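Local coordinates for protein putative acetyltransferase (Nocardia farcinica, PDB 3D9W) that probably transfers an acetyl group from acetyl-CoA to arylamines, at residues A[226-240]-A[254-268]. Residues are numbered along the deposited sequence; the frame is centred on the assembly and turned at random.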
ATOM      1  N   ARG A 226      -5.509   8.238  -2.203  1.00 19.38           N
ATOM      2  CA  ARG A 226      -4.777   9.189  -1.386  1.00 19.07           C
ATOM      3  C   ARG A 226      -5.413   8.953  -0.036  1.00 19.65           C
ATOM      4  O   ARG A 226      -6.639   8.964   0.087  1.00 19.12           O
ATOM      5  CB  ARG A 226      -5.012  10.626  -1.853  1.00 18.38           C
ATOM      6  CG  ARG A 226      -4.167  11.641  -1.110  1.00 16.74           C
ATOM      7  CD  ARG A 226      -2.697  11.378  -1.336  1.00 17.21           C
ATOM      8  NE  ARG A 226      -1.876  12.434  -0.757  1.00 19.36           N
ATOM      9  CZ  ARG A 226      -1.435  12.450   0.496  1.00 18.62           C
ATOM     10  NH1 ARG A 226      -1.724  11.455   1.321  1.00 18.50           N
ATOM     11  NH2 ARG A 226      -0.724  13.476   0.932  1.00 17.96           N
ATOM     12  N   PHE A 227      -4.599   8.711   0.980  1.00 19.53           N
ATOM     13  CA  PHE A 227      -5.169   8.427   2.285  1.00 19.79           C
ATOM     14  C   PHE A 227      -4.866   9.451   3.370  1.00 20.82           C
ATOM     15  O   PHE A 227      -3.712   9.813   3.607  1.00 21.74           O
ATOM     16  CB  PHE A 227      -4.731   7.038   2.742  1.00 16.69           C
ATOM     17  CG  PHE A 227      -5.437   6.562   3.961  1.00 15.09           C
ATOM     18  CD1 PHE A 227      -6.818   6.446   3.968  1.00 13.01           C
ATOM     19  CD2 PHE A 227      -4.725   6.253   5.118  1.00 14.27           C
ATOM     20  CE1 PHE A 227      -7.486   6.034   5.109  1.00 13.07           C
ATOM     21  CE2 PHE A 227      -5.385   5.839   6.267  1.00 12.89           C
ATOM     22  CZ  PHE A 227      -6.771   5.731   6.262  1.00 13.25           C
ATOM     23  N   HIS A 228      -5.927   9.914   4.019  1.00 20.45           N
ATOM     24  CA  HIS A 228      -5.813  10.883   5.096  1.00 21.91           C
ATOM     25  C   HIS A 228      -6.349  10.243   6.381  1.00 22.73           C
ATOM     26  O   HIS A 228      -7.021   9.208   6.329  1.00 23.00           O
ATOM     27  CB  HIS A 228      -6.587  12.157   4.740  1.00 21.33           C
ATOM     28  CG  HIS A 228      -6.048  12.873   3.533  1.00 22.06           C
ATOM     29  ND1 HIS A 228      -4.784  13.421   3.494  1.00 20.20           N
ATOM     30  CD2 HIS A 228      -6.603  13.122   2.322  1.00 21.51           C
ATOM     31  CE1 HIS A 228      -4.584  13.978   2.314  1.00 20.61           C
ATOM     32  NE2 HIS A 228      -5.672  13.812   1.583  1.00 21.12           N
ATOM     33  N   SER A 229      -6.049  10.841   7.531  1.00 21.91           N
ATOM     34  CA  SER A 229      -6.497  10.265   8.790  1.00 20.94           C
ATOM     35  C   SER A 229      -8.011  10.291   8.898  1.00 20.22           C
ATOM     36  O   SER A 229      -8.602   9.418   9.517  1.00 19.24           O
ATOM     37  CB  SER A 229      -5.890  11.014   9.976  1.00 20.92           C
ATOM     38  OG  SER A 229      -6.685  12.131  10.318  1.00 21.82           O
ATOM     39  N   ASP A 230      -8.636  11.278   8.269  1.00 20.01           N
ATOM     40  CA  ASP A 230     -10.081  11.419   8.333  1.00 20.97           C
ATOM     41  C   ASP A 230     -10.846  11.149   7.038  1.00 21.78           C
ATOM     42  O   ASP A 230     -12.073  11.169   7.032  1.00 23.27           O
ATOM     43  CB  ASP A 230     -10.424  12.823   8.832  1.00 21.05           C
ATOM     44  CG  ASP A 230     -10.002  13.910   7.856  1.00 22.10           C
ATOM     45  OD1 ASP A 230      -9.129  13.639   7.005  1.00 21.12           O
ATOM     46  OD2 ASP A 230     -10.533  15.042   7.944  1.00 22.25           O
ATOM     47  N   ARG A 231     -10.139  10.902   5.943  1.00 23.04           N
ATOM     48  CA  ARG A 231     -10.802  10.649   4.668  1.00 23.59           C
ATOM     49  C   ARG A 231      -9.931   9.849   3.701  1.00 23.72           C
ATOM     50  O   ARG A 231      -8.706   9.778   3.850  1.00 24.32           O
ATOM     51  CB  ARG A 231     -11.219  11.970   4.023  1.00 25.16           C
ATOM     52  CG  ARG A 231     -10.064  12.911   3.754  1.00 30.07           C
ATOM     53  CD  ARG A 231     -10.535  14.195   3.082  1.00 35.13           C
ATOM     54  NE  ARG A 231      -9.449  14.859   2.356  1.00 38.55           N
ATOM     55  CZ  ARG A 231      -8.461  15.547   2.929  1.00 39.05           C
ATOM     56  NH1 ARG A 231      -8.417  15.678   4.254  1.00 36.77           N
ATOM     57  NH2 ARG A 231      -7.501  16.083   2.174  1.00 39.30           N
ATOM     58  N   HIS A 232     -10.576   9.251   2.703  1.00 22.07           N
ATOM     59  CA  HIS A 232      -9.892   8.424   1.719  1.00 19.33           C
ATOM     60  C   HIS A 232     -10.391   8.790   0.328  1.00 17.78           C
ATOM     61  O   HIS A 232     -11.578   8.701   0.046  1.00 16.03           O
ATOM     62  CB  HIS A 232     -10.189   6.954   2.035  1.00 18.73           C
ATOM     63  CG  HIS A 232      -9.603   5.978   1.064  1.00 18.49           C
ATOM     64  ND1 HIS A 232     -10.221   4.787   0.749  1.00 19.32           N
ATOM     65  CD2 HIS A 232      -8.441   5.994   0.368  1.00 19.28           C
ATOM     66  CE1 HIS A 232      -9.467   4.111  -0.100  1.00 18.80           C
ATOM     67  NE2 HIS A 232      -8.380   4.821  -0.346  1.00 19.92           N
ATOM     68  N   HIS A 233      -9.481   9.224  -0.532  1.00 17.35           N
ATOM     69  CA  HIS A 233      -9.843   9.582  -1.893  1.00 17.55           C
ATOM     70  C   HIS A 233      -9.477   8.420  -2.794  1.00 18.41           C
ATOM     71  O   HIS A 233      -8.478   7.751  -2.566  1.00 17.97           O
ATOM     72  CB  HIS A 233      -9.070  10.808  -2.376  1.00 19.08           C
ATOM     73  CG  HIS A 233      -9.419  12.080  -1.668  1.00 20.15           C
ATOM     74  ND1 HIS A 233     -10.677  12.643  -1.714  1.00 20.21           N
ATOM     75  CD2 HIS A 233      -8.661  12.916  -0.919  1.00 19.58           C
ATOM     76  CE1 HIS A 233     -10.679  13.769  -1.024  1.00 19.48           C
ATOM     77  NE2 HIS A 233      -9.468  13.957  -0.532  1.00 21.28           N
ATOM     78  N   VAL A 234     -10.284   8.189  -3.822  1.00 19.81           N
ATOM     79  CA  VAL A 234     -10.020   7.120  -4.779  1.00 20.25           C
ATOM     80  C   VAL A 234     -10.442   7.506  -6.191  1.00 21.45           C
ATOM     81  O   VAL A 234     -11.542   8.014  -6.405  1.00 20.70           O
ATOM     82  CB  VAL A 234     -10.768   5.810  -4.407  1.00 21.83           C
ATOM     83  CG1 VAL A 234     -10.560   4.761  -5.497  1.00 19.56           C
ATOM     84  CG2 VAL A 234     -10.270   5.284  -3.082  1.00 20.91           C
ATOM     85  N   LEU A 235      -9.549   7.276  -7.149  1.00 22.91           N
ATOM     86  CA  LEU A 235      -9.857   7.532  -8.552  1.00 23.44           C
ATOM     87  C   LEU A 235      -9.832   6.185  -9.266  1.00 24.31           C
ATOM     88  O   LEU A 235      -8.782   5.565  -9.392  1.00 24.68           O
ATOM     89  CB  LEU A 235      -8.841   8.472  -9.204  1.00 22.48           C
ATOM     90  CG  LEU A 235      -9.171   8.671 -10.689  1.00 22.14           C
ATOM     91  CD1 LEU A 235     -10.579   9.238 -10.847  1.00 22.90           C
ATOM     92  CD2 LEU A 235      -8.169   9.595 -11.318  1.00 22.19           C
ATOM     93  N   ASP A 236     -10.999   5.733  -9.715  1.00 25.95           N
ATOM     94  CA  ASP A 236     -11.136   4.453 -10.401  1.00 26.44           C
ATOM     95  C   ASP A 236     -11.670   4.716 -11.811  1.00 26.21           C
ATOM     96  O   ASP A 236     -12.868   4.564 -12.084  1.00 25.84           O
ATOM     97  CB  ASP A 236     -12.096   3.557  -9.604  1.00 26.99           C
ATOM     98  CG  ASP A 236     -12.171   2.134 -10.145  1.00 29.10           C
ATOM     99  OD1 ASP A 236     -11.172   1.646 -10.725  1.00 28.42           O
ATOM    100  OD2 ASP A 236     -13.235   1.498  -9.959  1.00 30.63           O
ATOM    101  N   GLY A 237     -10.759   5.106 -12.697  1.00 25.35           N
ATOM    102  CA  GLY A 237     -11.123   5.427 -14.062  1.00 23.02           C
ATOM    103  C   GLY A 237     -11.530   6.883 -14.050  1.00 22.15           C
ATOM    104  O   GLY A 237     -10.702   7.762 -13.832  1.00 21.65           O
ATOM    105  N   LEU A 238     -12.812   7.144 -14.275  1.00 21.88           N
ATOM    106  CA  LEU A 238     -13.310   8.511 -14.249  1.00 21.37           C
ATOM    107  C   LEU A 238     -14.271   8.679 -13.079  1.00 21.49           C
ATOM    108  O   LEU A 238     -15.036   9.636 -13.019  1.00 23.77           O
ATOM    109  CB  LEU A 238     -14.014   8.851 -15.558  1.00 19.62           C
ATOM    110  CG  LEU A 238     -13.145   8.938 -16.805  1.00 19.23           C
ATOM    111  CD1 LEU A 238     -14.039   9.319 -17.961  1.00 20.74           C
ATOM    112  CD2 LEU A 238     -12.040   9.968 -16.626  1.00 19.27           C
ATOM    113  N   THR A 239     -14.227   7.734 -12.146  1.00 21.07           N
ATOM    114  CA  THR A 239     -15.088   7.784 -10.971  1.00 19.65           C
ATOM    115  C   THR A 239     -14.246   8.240  -9.793  1.00 19.99           C
ATOM    116  O   THR A 239     -13.263   7.595  -9.437  1.00 19.66           O
ATOM    117  CB  THR A 239     -15.687   6.405 -10.670  1.00 17.12           C
ATOM    118  OG1 THR A 239     -16.328   5.908 -11.844  1.00 17.24           O
ATOM    119  CG2 THR A 239     -16.709   6.495  -9.572  1.00 15.10           C
ATOM    120  N   LEU A 240     -14.622   9.367  -9.204  1.00 20.94           N
ATOM    121  CA  LEU A 240     -13.882   9.896  -8.070  1.00 22.56           C
ATOM    122  C   LEU A 240     -14.657   9.650  -6.787  1.00 23.41           C
ATOM    123  O   LEU A 240     -15.800  10.090  -6.635  1.00 23.52           O
ATOM    124  CB  LEU A 240     -13.633  11.395  -8.250  1.00 22.64           C
ATOM    125  CG  LEU A 240     -12.863  12.097  -7.130  1.00 20.89           C
ATOM    126  CD1 LEU A 240     -11.519  11.441  -6.935  1.00 21.94           C
ATOM    127  CD2 LEU A 240     -12.686  13.554  -7.479  1.00 19.88           C
ATOM    128  N   LEU A 254     -16.198  12.099 -13.421  1.00 23.65           N
ATOM    129  CA  LEU A 254     -15.284  13.016 -14.082  1.00 22.24           C
ATOM    130  C   LEU A 254     -15.159  12.870 -15.595  1.00 21.84           C
ATOM    131  O   LEU A 254     -15.523  11.841 -16.188  1.00 20.51           O
ATOM    132  CB  LEU A 254     -13.901  12.882 -13.457  1.00 22.61           C
ATOM    133  CG  LEU A 254     -13.854  13.193 -11.961  1.00 25.82           C
ATOM    134  CD1 LEU A 254     -12.478  12.853 -11.402  1.00 26.57           C
ATOM    135  CD2 LEU A 254     -14.174  14.664 -11.735  1.00 25.04           C
ATOM    136  N   THR A 255     -14.641  13.932 -16.203  1.00 20.69           N
ATOM    137  CA  THR A 255     -14.402  13.987 -17.634  1.00 20.66           C
ATOM    138  C   THR A 255     -12.887  13.953 -17.765  1.00 21.78           C
ATOM    139  O   THR A 255     -12.172  14.332 -16.828  1.00 21.59           O
ATOM    140  CB  THR A 255     -14.930  15.291 -18.252  1.00 20.52           C
ATOM    141  OG1 THR A 255     -14.099  16.389 -17.864  1.00 17.94           O
ATOM    142  CG2 THR A 255     -16.333  15.559 -17.779  1.00 20.36           C
ATOM    143  N   PRO A 256     -12.371  13.487 -18.918  1.00 22.63           N
ATOM    144  CA  PRO A 256     -10.922  13.420 -19.114  1.00 21.85           C
ATOM    145  C   PRO A 256     -10.229  14.739 -18.816  1.00 23.28           C
ATOM    146  O   PRO A 256      -9.202  14.762 -18.146  1.00 25.78           O
ATOM    147  CB  PRO A 256     -10.799  13.011 -20.573  1.00 21.36           C
ATOM    148  CG  PRO A 256     -11.996  12.134 -20.759  1.00 21.01           C
ATOM    149  CD  PRO A 256     -13.076  12.930 -20.086  1.00 21.28           C
ATOM    150  N   GLY A 257     -10.796  15.835 -19.307  1.00 22.92           N
ATOM    151  CA  GLY A 257     -10.203  17.138 -19.079  1.00 23.20           C
ATOM    152  C   GLY A 257     -10.066  17.506 -17.614  1.00 23.61           C
ATOM    153  O   GLY A 257      -9.228  18.324 -17.254  1.00 22.71           O
ATOM    154  N   GLU A 258     -10.888  16.894 -16.768  1.00 24.05           N
ATOM    155  CA  GLU A 258     -10.877  17.162 -15.336  1.00 23.79           C
ATOM    156  C   GLU A 258      -9.780  16.409 -14.589  1.00 22.47           C
ATOM    157  O   GLU A 258      -9.416  16.778 -13.471  1.00 22.46           O
ATOM    158  CB  GLU A 258     -12.227  16.782 -14.717  1.00 25.62           C
ATOM    159  CG  GLU A 258     -13.423  17.603 -15.147  1.00 27.91           C
ATOM    160  CD  GLU A 258     -14.696  17.175 -14.422  1.00 31.26           C
ATOM    161  OE1 GLU A 258     -15.120  16.008 -14.602  1.00 31.36           O
ATOM    162  OE2 GLU A 258     -15.267  18.004 -13.665  1.00 33.62           O
ATOM    163  N   LEU A 259      -9.254  15.360 -15.209  1.00 20.63           N
ATOM    164  CA  LEU A 259      -8.230  14.544 -14.575  1.00 19.66           C
ATOM    165  C   LEU A 259      -6.986  15.255 -14.051  1.00 20.06           C
ATOM    166  O   LEU A 259      -6.644  15.103 -12.880  1.00 20.11           O
ATOM    167  CB  LEU A 259      -7.832  13.401 -15.503  1.00 18.16           C
ATOM    168  CG  LEU A 259      -8.903  12.322 -15.666  1.00 18.81           C
ATOM    169  CD1 LEU A 259      -8.460  11.329 -16.711  1.00 19.76           C
ATOM    170  CD2 LEU A 259      -9.155  11.626 -14.336  1.00 17.39           C
ATOM    171  N   PRO A 260      -6.294  16.045 -14.899  1.00 20.58           N
ATOM    172  CA  PRO A 260      -5.084  16.755 -14.458  1.00 18.95           C
ATOM    173  C   PRO A 260      -5.190  17.465 -13.115  1.00 19.13           C
ATOM    174  O   PRO A 260      -4.356  17.270 -12.236  1.00 19.26           O
ATOM    175  CB  PRO A 260      -4.828  17.726 -15.603  1.00 17.20           C
ATOM    176  CG  PRO A 260      -5.242  16.937 -16.771  1.00 16.51           C
ATOM    177  CD  PRO A 260      -6.561  16.341 -16.319  1.00 18.66           C
ATOM    178  N   GLU A 261      -6.227  18.281 -12.964  1.00 19.47           N
ATOM    179  CA  GLU A 261      -6.432  19.031 -11.738  1.00 19.46           C
ATOM    180  C   GLU A 261      -6.701  18.151 -10.533  1.00 20.39           C
ATOM    181  O   GLU A 261      -6.112  18.349  -9.473  1.00 21.69           O
ATOM    182  CB  GLU A 261      -7.579  20.021 -11.910  1.00 17.79           C
ATOM    183  CG  GLU A 261      -7.992  20.684 -10.622  1.00 16.70           C
ATOM    184  CD  GLU A 261      -8.550  22.060 -10.833  1.00 17.08           C
ATOM    185  OE1 GLU A 261      -7.793  22.949 -11.248  1.00 16.84           O
ATOM    186  OE2 GLU A 261      -9.747  22.258 -10.583  1.00 20.22           O
ATOM    187  N   VAL A 262      -7.605  17.189 -10.696  1.00 20.90           N
ATOM    188  CA  VAL A 262      -7.951  16.275  -9.612  1.00 20.65           C
ATOM    189  C   VAL A 262      -6.721  15.508  -9.154  1.00 21.03           C
ATOM    190  O   VAL A 262      -6.506  15.322  -7.961  1.00 21.14           O
ATOM    191  CB  VAL A 262      -9.031  15.267 -10.060  1.00 19.61           C
ATOM    192  CG1 VAL A 262      -9.108  14.110  -9.089  1.00 18.34           C
ATOM    193  CG2 VAL A 262     -10.377  15.963 -10.144  1.00 20.60           C
ATOM    194  N   ILE A 263      -5.912  15.084 -10.119  1.00 20.73           N
ATOM    195  CA  ILE A 263      -4.708  14.322  -9.858  1.00 21.57           C
ATOM    196  C   ILE A 263      -3.624  15.122  -9.141  1.00 22.89           C
ATOM    197  O   ILE A 263      -2.833  14.561  -8.388  1.00 24.18           O
ATOM    198  CB  ILE A 263      -4.167  13.748 -11.173  1.00 21.15           C
ATOM    199  CG1 ILE A 263      -5.153  12.703 -11.703  1.00 21.14           C
ATOM    200  CG2 ILE A 263      -2.796  13.119 -10.964  1.00 22.02           C
ATOM    201  CD1 ILE A 263      -4.815  12.209 -13.086  1.00 20.76           C
ATOM    202  N   ASN A 264      -3.591  16.432  -9.369  1.00 22.49           N
ATOM    203  CA  ASN A 264      -2.607  17.295  -8.723  1.00 21.53           C
ATOM    204  C   ASN A 264      -3.051  17.712  -7.318  1.00 22.01           C
ATOM    205  O   ASN A 264      -2.289  17.594  -6.348  1.00 22.58           O
ATOM    206  CB  ASN A 264      -2.372  18.551  -9.565  1.00 20.13           C
ATOM    207  CG  ASN A 264      -1.743  19.683  -8.765  1.00 20.47           C
ATOM    208  OD1 ASN A 264      -0.627  19.569  -8.275  1.00 20.90           O
ATOM    209  ND2 ASN A 264      -2.467  20.781  -8.631  1.00 20.64           N
ATOM    210  N   GLU A 265      -4.287  18.189  -7.211  1.00 20.07           N
ATOM    211  CA  GLU A 265      -4.811  18.643  -5.935  1.00 20.17           C
ATOM    212  C   GLU A 265      -5.193  17.518  -4.991  1.00 20.07           C
ATOM    213  O   GLU A 265      -4.845  17.547  -3.810  1.00 21.00           O
ATOM    214  CB  GLU A 265      -6.027  19.535  -6.157  1.00 21.54           C
ATOM    215  CG  GLU A 265      -5.865  20.555  -7.267  1.00 23.91           C
ATOM    216  CD  GLU A 265      -6.970  21.588  -7.272  1.00 23.64           C
ATOM    217  OE1 GLU A 265      -8.152  21.211  -7.160  1.00 25.42           O
ATOM    218  OE2 GLU A 265      -6.655  22.783  -7.395  1.00 25.33           O
ATOM    219  N   LEU A 266      -5.903  16.526  -5.521  1.00 19.84           N
ATOM    220  CA  LEU A 266      -6.366  15.394  -4.728  1.00 19.76           C
ATOM    221  C   LEU A 266      -5.434  14.215  -4.561  1.00 20.74           C
ATOM    222  O   LEU A 266      -5.630  13.401  -3.665  1.00 22.98           O
ATOM    223  CB  LEU A 266      -7.673  14.854  -5.289  1.00 15.99           C
ATOM    224  CG  LEU A 266      -8.885  15.722  -5.052  1.00 16.86           C
ATOM    225  CD1 LEU A 266     -10.070  14.817  -4.751  1.00 16.51           C
ATOM    226  CD2 LEU A 266      -8.638  16.655  -3.886  1.00 16.97           C
ATOM    227  N   PHE A 267      -4.423  14.106  -5.404  1.00 22.26           N
ATOM    228  CA  PHE A 267      -3.547  12.959  -5.307  1.00 21.92           C
ATOM    229  C   PHE A 267      -2.076  13.297  -5.250  1.00 21.83           C
ATOM    230  O   PHE A 267      -1.226  12.410  -5.230  1.00 22.73           O
ATOM    231  CB  PHE A 267      -3.863  12.021  -6.472  1.00 22.20           C
ATOM    232  CG  PHE A 267      -5.250  11.447  -6.406  1.00 20.09           C
ATOM    233  CD1 PHE A 267      -5.556  10.442  -5.485  1.00 19.92           C
ATOM    234  CD2 PHE A 267      -6.261  11.944  -7.210  1.00 19.30           C
ATOM    235  CE1 PHE A 267      -6.852   9.942  -5.366  1.00 18.21           C
ATOM    236  CE2 PHE A 267      -7.567  11.453  -7.100  1.00 19.15           C
ATOM    237  CZ  PHE A 267      -7.860  10.450  -6.176  1.00 18.66           C
ATOM    238  N   ASP A 268      -1.787  14.592  -5.223  1.00 21.16           N
ATOM    239  CA  ASP A 268      -0.425  15.086  -5.137  1.00 20.48           C
ATOM    240  C   ASP A 268       0.513  14.361  -6.070  1.00 19.64           C
ATOM    241  O   ASP A 268       1.624  13.989  -5.701  1.00 19.25           O
ATOM    242  CB  ASP A 268       0.048  14.981  -3.702  1.00 19.33           C
ATOM    243  CG  ASP A 268      -0.854  15.721  -2.765  1.00 20.39           C
ATOM    244  OD1 ASP A 268      -1.086  16.922  -3.026  1.00 21.23           O
ATOM    245  OD2 ASP A 268      -1.341  15.109  -1.790  1.00 18.19           O
TER
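Arg226 places CG opposite its own backbone N (chi1 -175°) and then bends at chi2, which carries its guanidinium to Asp268. In a side-on salt bridge, Arg226 NE and Arg226 NH2 both donate to Asp268 OD2, at 2.9 Å and 3.2 Å. OD2 lies close to the guanidinium plane and is met on its anti side, while the two flat groups are turned 68° apart. Arg226 NH1 hydrogen-bonds to Thr47 O, and Asp268 OD1 forms a salt bridge with Arg77, so both ends of the pair are held from elsewhere.

Phe267 CB points away from the strands, but CG set beside the backbone N (chi1 -65°) brings the ring back against them. Phe267 CZ meets Leu235 CB at 3.7 Å, and Leu240 CD1 reaches the ring edge. Leu266 CD1 sits over one face of the His233 ring, a CH-pi contact. Leu240 CD2 meets Val262 CG1 tip to tip at 4.0 Å. Leu235 CD2 touches Leu259 CD2 at 3.8 Å, crossing it at about a right angle. Leu254 N donates to Leu238 O at 2.8 Å, tying the two segments together beside the turn.

Helix 259-265 and the residues after it thus pack on one face of the antiparallel sheet of strands 223-227, 232-236, 239-243 and 249-253, where Leu224 also touches Phe267 and Ile263.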